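Side-chain contacts in sortase B (Listeria monocytogenes serovar 1/2a, PDB 5JCV), which anchors surface proteins to the cell wall, cleaving their C-terminal sorting signal and passing the thioester-held product on as a transpeptidase: residues N11-G16 / Y43-A48; L30-K33 / Y37-H40. One frame throughout, in Å; residues are numbered along the deposited sequence.

Contact 1: residues N11-G16 / Y43-A48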
ATOM      1  N   ASN A  11      -3.036   2.887   8.039  1.00 75.35           N
ATOM      2  CA  ASN A  11      -2.365   2.906   6.734  1.00 71.00           C
ATOM      3  C   ASN A  11      -1.021   2.197   6.724  1.00 69.20           C
ATOM      4  O   ASN A  11      -0.578   1.727   5.705  1.00 75.47           O
ATOM      5  CB  ASN A  11      -2.159   4.347   6.271  1.00 69.53           C
ATOM      6  CG  ASN A  11      -1.442   4.430   4.955  1.00 70.95           C
ATOM      7  OD1 ASN A  11      -0.285   4.837   4.893  1.00 66.79           O
ATOM      8  ND2 ASN A  11      -2.144   4.064   3.859  1.00 74.91           N
ATOM      9  N   LYS A  12      -0.339   2.169   7.839  1.00 66.17           N
ATOM     10  CA  LYS A  12       0.845   1.316   7.957  1.00 72.88           C
ATOM     11  C   LYS A  12       0.499  -0.183   8.239  1.00 69.72           C
ATOM     12  O   LYS A  12       1.160  -1.097   7.743  1.00 66.36           O
ATOM     13  CB  LYS A  12       1.706   1.840   9.099  1.00 80.67           C
ATOM     14  CG  LYS A  12       3.064   1.159   9.244  1.00 88.59           C
ATOM     15  CD  LYS A  12       3.873   1.767  10.375  1.00 89.26           C
ATOM     16  CE  LYS A  12       3.310   1.371  11.728  1.00 92.43           C
ATOM     17  NZ  LYS A  12       4.079   2.028  12.832  1.00 95.86           N
ATOM     18  N   ASP A  13      -0.525  -0.415   9.053  1.00 68.11           N
ATOM     19  CA  ASP A  13      -0.873  -1.756   9.531  1.00 63.33           C
ATOM     20  C   ASP A  13      -1.535  -2.599   8.448  1.00 65.23           C
ATOM     21  O   ASP A  13      -1.245  -3.791   8.357  1.00 64.77           O
ATOM     22  CB  ASP A  13      -1.836  -1.649  10.715  1.00 62.67           C
ATOM     23  CG  ASP A  13      -1.209  -0.998  11.926  1.00 64.18           C
ATOM     24  OD1 ASP A  13       0.025  -0.877  12.003  1.00 64.76           O
ATOM     25  OD2 ASP A  13      -1.960  -0.605  12.829  1.00 67.69           O
HETATM   26  N   MSE A  14      -2.415  -1.993   7.631  1.00 64.05           N
HETATM   27  CA  MSE A  14      -3.196  -2.748   6.618  1.00 60.66           C
HETATM   28  C   MSE A  14      -2.376  -2.847   5.383  1.00 61.55           C
HETATM   29  O   MSE A  14      -2.039  -1.860   4.808  1.00 66.28           O
HETATM   30  CB  MSE A  14      -4.590  -2.153   6.394  1.00 60.05           C
HETATM   31  CG  MSE A  14      -5.309  -2.502   5.081  1.00 59.41           C
HETATM   32 SE   MSE A  14      -7.156  -1.804   5.252  0.64 63.97          SE
HETATM   33  CE  MSE A  14      -6.755   0.130   5.025  1.00 67.69           C
ATOM     34  N   VAL A  15      -2.052  -4.069   4.980  1.00 61.80           N
ATOM     35  CA  VAL A  15      -1.021  -4.395   3.975  1.00 58.27           C
ATOM     36  C   VAL A  15      -1.655  -5.081   2.752  1.00 58.30           C
ATOM     37  O   VAL A  15      -0.962  -5.561   1.837  1.00 56.10           O
ATOM     38  CB  VAL A  15       0.013  -5.306   4.695  1.00 66.13           C
ATOM     39  CG1 VAL A  15       0.627  -6.394   3.819  1.00 68.67           C
ATOM     40  CG2 VAL A  15       1.097  -4.443   5.349  1.00 66.13           C
ATOM     41  N   GLY A  16      -2.991  -5.136   2.722  1.00 55.10           N
ATOM     42  CA  GLY A  16      -3.671  -5.885   1.683  1.00 57.20           C
ATOM     43  C   GLY A  16      -5.141  -6.155   1.957  1.00 54.54           C
ATOM     44  O   GLY A  16      -5.722  -5.622   2.913  1.00 52.68           O
ATOM     45  N   TYR A  43      -8.653  -4.443  13.421  1.00 67.09           N
ATOM     46  CA  TYR A  43      -7.942  -3.619  12.447  1.00 68.43           C
ATOM     47  C   TYR A  43      -7.687  -2.173  12.936  1.00 70.25           C
ATOM     48  O   TYR A  43      -6.886  -1.451  12.344  1.00 68.76           O
ATOM     49  CB  TYR A  43      -8.652  -3.631  11.079  1.00 66.71           C
ATOM     50  CG  TYR A  43      -9.976  -2.897  11.032  1.00 69.27           C
ATOM     51  CD1 TYR A  43     -10.029  -1.510  10.909  1.00 67.72           C
ATOM     52  CD2 TYR A  43     -11.180  -3.599  11.104  1.00 69.78           C
ATOM     53  CE1 TYR A  43     -11.242  -0.843  10.891  1.00 67.23           C
ATOM     54  CE2 TYR A  43     -12.390  -2.944  11.067  1.00 70.48           C
ATOM     55  CZ  TYR A  43     -12.415  -1.565  10.972  1.00 71.93           C
ATOM     56  OH  TYR A  43     -13.623  -0.922  10.936  1.00 74.67           O
ATOM     57  N   LYS A  44      -8.387  -1.770  13.995  1.00 71.53           N
ATOM     58  CA  LYS A  44      -8.211  -0.462  14.624  1.00 73.70           C
ATOM     59  C   LYS A  44      -7.216  -0.525  15.779  1.00 74.22           C
ATOM     60  O   LYS A  44      -7.054   0.444  16.519  1.00 72.09           O
ATOM     61  CB  LYS A  44      -9.556   0.040  15.162  1.00 78.90           C
ATOM     62  CG  LYS A  44     -10.586   0.405  14.092  1.00 80.78           C
ATOM     63  CD  LYS A  44     -11.862   0.924  14.735  1.00 84.72           C
ATOM     64  CE  LYS A  44     -12.927   1.226  13.700  1.00 93.98           C
ATOM     65  NZ  LYS A  44     -14.226   1.599  14.330  1.00100.13           N
ATOM     66  N   ASN A  45      -6.564  -1.678  15.933  1.00 70.85           N
ATOM     67  CA  ASN A  45      -5.635  -1.914  17.000  1.00 68.74           C
ATOM     68  C   ASN A  45      -6.262  -1.935  18.387  1.00 73.22           C
ATOM     69  O   ASN A  45      -5.557  -1.774  19.367  1.00 74.56           O
ATOM     70  CB  ASN A  45      -4.474  -0.919  16.914  1.00 73.12           C
ATOM     71  CG  ASN A  45      -3.498  -1.261  15.805  1.00 72.21           C
ATOM     72  OD1 ASN A  45      -2.518  -0.554  15.576  1.00 73.46           O
ATOM     73  ND2 ASN A  45      -3.757  -2.346  15.116  1.00 66.22           N
ATOM     74  N   GLU A  46      -7.572  -2.182  18.477  1.00 73.95           N
ATOM     75  CA  GLU A  46      -8.253  -2.350  19.764  1.00 74.19           C
ATOM     76  C   GLU A  46      -8.338  -3.844  20.127  1.00 76.24           C
ATOM     77  O   GLU A  46      -8.481  -4.704  19.262  1.00 73.55           O
ATOM     78  CB  GLU A  46      -9.682  -1.788  19.708  1.00 76.17           C
ATOM     79  CG  GLU A  46      -9.823  -0.372  19.155  1.00 80.17           C
ATOM     80  CD  GLU A  46     -11.203  -0.080  18.580  1.00 83.12           C
ATOM     81  OE1 GLU A  46     -12.003  -1.018  18.366  1.00 84.70           O
ATOM     82  OE2 GLU A  46     -11.493   1.106  18.321  1.00 91.53           O
ATOM     83  N   LYS A  47      -8.309  -4.145  21.413  1.00 77.36           N
ATOM     84  CA  LYS A  47      -8.396  -5.523  21.861  1.00 75.16           C
ATOM     85  C   LYS A  47      -9.672  -6.195  21.354  1.00 72.87           C
ATOM     86  O   LYS A  47     -10.769  -5.672  21.518  1.00 74.06           O
ATOM     87  CB  LYS A  47      -8.313  -5.594  23.385  1.00 79.80           C
ATOM     88  CG  LYS A  47      -6.881  -5.690  23.888  1.00 86.21           C
ATOM     89  CD  LYS A  47      -6.783  -5.473  25.390  1.00 92.89           C
ATOM     90  CE  LYS A  47      -7.087  -4.022  25.756  1.00 99.42           C
ATOM     91  NZ  LYS A  47      -6.369  -3.606  26.994  1.00100.05           N
ATOM     92  N   ALA A  48      -9.504  -7.343  20.708  1.00 66.49           N
ATOM     93  CA  ALA A  48     -10.626  -8.122  20.191  1.00 68.61           C
ATOM     94  C   ALA A  48     -10.221  -9.611  20.011  1.00 64.81           C
ATOM     95  O   ALA A  48      -9.160  -9.920  19.453  1.00 63.37           O
ATOM     96  CB  ALA A  48     -11.131  -7.513  18.892  1.00 67.34           C
TER
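A small polar site joins the end of the N-terminal helix to the loop after helix 37-40, where the carboxylate of D13 faces the side-chain amide of N45. The two side chains come from opposite directions, and the acid oxygen D13 OD2 meets the end of the amide, with the modelled N45 OD1 2.8 Å away and the orientation of the amide doubtful. The carboxylate and amide planes are inclined by 37°, so the groups are not coplanar. In both residues CG stands beside the backbone N and anti to the carbonyl carbon (chi1 -65° in D13), which turns each flat group toward the other segment.

This is the start of the class B sortase domain, with helix 4-13 preceding the first strand of its sheet. D13 closes the helix and M14 is the first residue to leave helical geometry. The chain then enters strand 14-19, where V15 and G16 both face I29 in a classic beta bulge. N45, for its part, sits in a tight bend with positive phi. N42 OD1 accepts the backbone N-H groups of K44 and E46, the bond to K44 being that of an Asx turn. The contact buries just 86 Å². Apolar neighbours lie beside it: L30 touches both D13 and Y43, and L10 also packs on Y43, while K9 touches N45. Close by, M14 meets N11 of the second subunit, and Y43 meets L7 of that subunit.

D13 is buried at the C-terminal end of its helix, where the helix dipole would probably not stabilise a negative charge. Neighbouring polar groups may therefore matter more to this carboxylate, among them the hydroxyl of Y38, which lies close to OD2.

Contact 2: residues L30-K33 / Y37-H40; sequences LQSK and YYLH
This is mainly an aliphatic-aromatic contact between the segment leaving strand 26-30 and the short helical turn 37-40, with L30 laid over the ring of Y38. L30 CB sits 3.8 Å from the centroid of that ring and 5° off its normal, a CH-pi contact almost centred on the face. The two side chains cross at about a right angle. Farther along the leucine, a chi2 of 93°, away from the staggered values, carries one methyl to the CE1-CZ side on the same face, and L30 CD2 reaches Y38 CE1 at 3.7 Å.

The opposite face of the Y38 ring is met by Y37, whose CD2 stands 3.5 Å above the ring plane and over its centre. The tyrosine ring is thus held between a leucine and an aromatic edge. At its own rim, Y38 CE2 comes within 3.7 Å of Q31 C, and S32 CB approaches the same edge atom obliquely at 3.8 Å. S32 OG points to the helical turn instead and lies 3.6 Å from Y37 CB.

One water bridges the S32 hydroxyl and the backbone of Y38: it is 2.9 Å from S32 OG and 3.0 Å from Y38 N. D34 takes up the N-H of Y37 through its side chain, and the ring of H41 stacks on that of Y37. L30 pairs with I53 and K55 of strand 53-55, which ties the contact to the sheet. Y38 bonds to S52 just before that strand, and Q31 NE2 to the carbonyls of D56 and N59 beyond it.

Chemically, contacts on both faces and along one edge limit the tilt of the buried ring, with its hydroxyl at the N45 amide, a probable hydrogen bond, and the water serves as acceptor for the Y38 N-H.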
ATOM      1  N   LEU A  30      -3.886  -7.453   7.766  1.00 51.21           N
ATOM      2  CA  LEU A  30      -3.021  -6.653   8.611  1.00 55.34           C
ATOM      3  C   LEU A  30      -1.662  -7.313   8.757  1.00 55.95           C
ATOM      4  O   LEU A  30      -1.465  -8.375   8.216  1.00 51.80           O
ATOM      5  CB  LEU A  30      -3.720  -6.336   9.948  1.00 56.03           C
ATOM      6  CG  LEU A  30      -4.730  -5.208   9.601  1.00 65.18           C
ATOM      7  CD1 LEU A  30      -6.127  -5.737   9.242  1.00 64.41           C
ATOM      8  CD2 LEU A  30      -4.811  -4.129  10.670  1.00 68.33           C
ATOM      9  N   GLN A  31      -0.703  -6.610   9.372  1.00 56.81           N
ATOM     10  CA  GLN A  31       0.630  -7.151   9.605  1.00 60.29           C
ATOM     11  C   GLN A  31       1.416  -6.359  10.650  1.00 63.06           C
ATOM     12  O   GLN A  31       1.443  -5.135  10.619  1.00 61.95           O
ATOM     13  CB  GLN A  31       1.462  -7.223   8.324  1.00 58.70           C
ATOM     14  CG  GLN A  31       2.768  -8.020   8.499  1.00 59.54           C
ATOM     15  CD  GLN A  31       3.590  -8.071   7.232  1.00 61.09           C
ATOM     16  OE1 GLN A  31       3.654  -7.091   6.522  1.00 62.95           O
ATOM     17  NE2 GLN A  31       4.223  -9.202   6.944  1.00 61.93           N
ATOM     18  N   SER A  32       2.068  -7.081  11.554  1.00 59.77           N
ATOM     19  CA  SER A  32       2.895  -6.476  12.593  1.00 62.15           C
ATOM     20  C   SER A  32       4.275  -7.123  12.519  1.00 62.56           C
ATOM     21  O   SER A  32       4.611  -7.775  11.531  1.00 64.10           O
ATOM     22  CB  SER A  32       2.258  -6.675  13.963  1.00 61.40           C
ATOM     23  OG  SER A  32       2.254  -8.054  14.295  1.00 64.13           O
ATOM     24  N   LYS A  33       5.062  -6.934  13.562  1.00 65.85           N
ATOM     25  CA  LYS A  33       6.448  -7.421  13.639  1.00 71.33           C
ATOM     26  C   LYS A  33       6.561  -8.882  14.120  1.00 65.96           C
ATOM     27  O   LYS A  33       7.648  -9.417  14.224  1.00 63.08           O
ATOM     28  CB  LYS A  33       7.231  -6.480  14.566  1.00 74.77           C
ATOM     29  CG  LYS A  33       7.009  -5.028  14.124  1.00 84.59           C
ATOM     30  CD  LYS A  33       8.003  -4.027  14.677  1.00 92.67           C
ATOM     31  CE  LYS A  33       7.941  -2.734  13.874  1.00 97.01           C
ATOM     32  NZ  LYS A  33       8.489  -1.576  14.641  1.00104.98           N
ATOM     33  N   TYR A  37       0.399 -10.236  17.510  1.00 54.33           N
ATOM     34  CA  TYR A  37      -0.399  -9.057  17.846  1.00 54.55           C
ATOM     35  C   TYR A  37      -1.820  -9.172  17.260  1.00 54.29           C
ATOM     36  O   TYR A  37      -2.827  -8.921  17.932  1.00 55.08           O
ATOM     37  CB  TYR A  37       0.330  -7.772  17.372  1.00 56.79           C
ATOM     38  CG  TYR A  37      -0.388  -6.472  17.711  1.00 60.80           C
ATOM     39  CD1 TYR A  37      -0.169  -5.789  18.926  1.00 64.61           C
ATOM     40  CD2 TYR A  37      -1.289  -5.924  16.823  1.00 63.70           C
ATOM     41  CE1 TYR A  37      -0.854  -4.605  19.222  1.00 63.11           C
ATOM     42  CE2 TYR A  37      -1.977  -4.762  17.110  1.00 62.28           C
ATOM     43  CZ  TYR A  37      -1.764  -4.110  18.300  1.00 63.77           C
ATOM     44  OH  TYR A  37      -2.487  -2.961  18.495  1.00 69.10           O
ATOM     45  N   TYR A  38      -1.918  -9.604  16.013  1.00 53.85           N
ATOM     46  CA  TYR A  38      -3.210  -9.574  15.342  1.00 51.35           C
ATOM     47  C   TYR A  38      -4.049 -10.816  15.567  1.00 53.29           C
ATOM     48  O   TYR A  38      -5.145 -10.924  15.044  1.00 54.01           O
ATOM     49  CB  TYR A  38      -3.036  -9.188  13.869  1.00 54.06           C
ATOM     50  CG  TYR A  38      -2.783  -7.677  13.715  1.00 55.01           C
ATOM     51  CD1 TYR A  38      -3.759  -6.752  14.091  1.00 55.63           C
ATOM     52  CD2 TYR A  38      -1.589  -7.189  13.211  1.00 57.39           C
ATOM     53  CE1 TYR A  38      -3.558  -5.391  13.959  1.00 57.84           C
ATOM     54  CE2 TYR A  38      -1.369  -5.818  13.071  1.00 58.20           C
ATOM     55  CZ  TYR A  38      -2.351  -4.916  13.451  1.00 59.92           C
ATOM     56  OH  TYR A  38      -2.143  -3.540  13.325  1.00 56.77           O
ATOM     57  N   LEU A  39      -3.571 -11.734  16.410  1.00 52.18           N
ATOM     58  CA  LEU A  39      -4.467 -12.684  17.011  1.00 50.57           C
ATOM     59  C   LEU A  39      -5.395 -12.024  18.034  1.00 54.00           C
ATOM     60  O   LEU A  39      -6.457 -12.562  18.353  1.00 49.36           O
ATOM     61  CB  LEU A  39      -3.683 -13.827  17.666  1.00 52.05           C
ATOM     62  CG  LEU A  39      -2.967 -14.837  16.784  1.00 51.75           C
ATOM     63  CD1 LEU A  39      -2.140 -15.787  17.618  1.00 55.17           C
ATOM     64  CD2 LEU A  39      -3.970 -15.624  15.977  1.00 56.74           C
ATOM     65  N   HIS A  40      -4.986 -10.899  18.604  1.00 53.73           N
ATOM     66  CA  HIS A  40      -5.714 -10.361  19.751  1.00 56.71           C
ATOM     67  C   HIS A  40      -6.239  -8.941  19.570  1.00 59.41           C
ATOM     68  O   HIS A  40      -6.859  -8.405  20.486  1.00 59.61           O
ATOM     69  CB  HIS A  40      -4.826 -10.426  20.983  1.00 57.54           C
ATOM     70  CG  HIS A  40      -4.140 -11.750  21.166  1.00 61.45           C
ATOM     71  ND1 HIS A  40      -4.830 -12.936  21.324  1.00 65.08           N
ATOM     72  CD2 HIS A  40      -2.825 -12.071  21.240  1.00 62.99           C
ATOM     73  CE1 HIS A  40      -3.972 -13.932  21.470  1.00 64.04           C
ATOM     74  NE2 HIS A  40      -2.748 -13.434  21.423  1.00 65.60           N
TER
HETATM   75  O   HOH W   1       0.340 -10.234  14.183  1.00 51.37           O

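The two contacts share the same side of the chain's centre, their own centres about 8 Å apart. Along the chain, both segments of contact 2 fall between those of contact 1, in the order 11-16, 30-33, 37-40, 43-48. They are physically continuous: Y38 OH of contact 2 probably bonds to the side-chain amide of N45 in contact 1 (2.7 Å to the modelled N45 ND2), and A48 N probably bonds to H40 O at 2.9 Å. The N-terminal helix, the neighbouring antiparallel strands 14-19 and 26-30, the turn 37-40 and the following loop thus form one packed corner of the sortase domain, adjoining the second subunit on the contact 1 side.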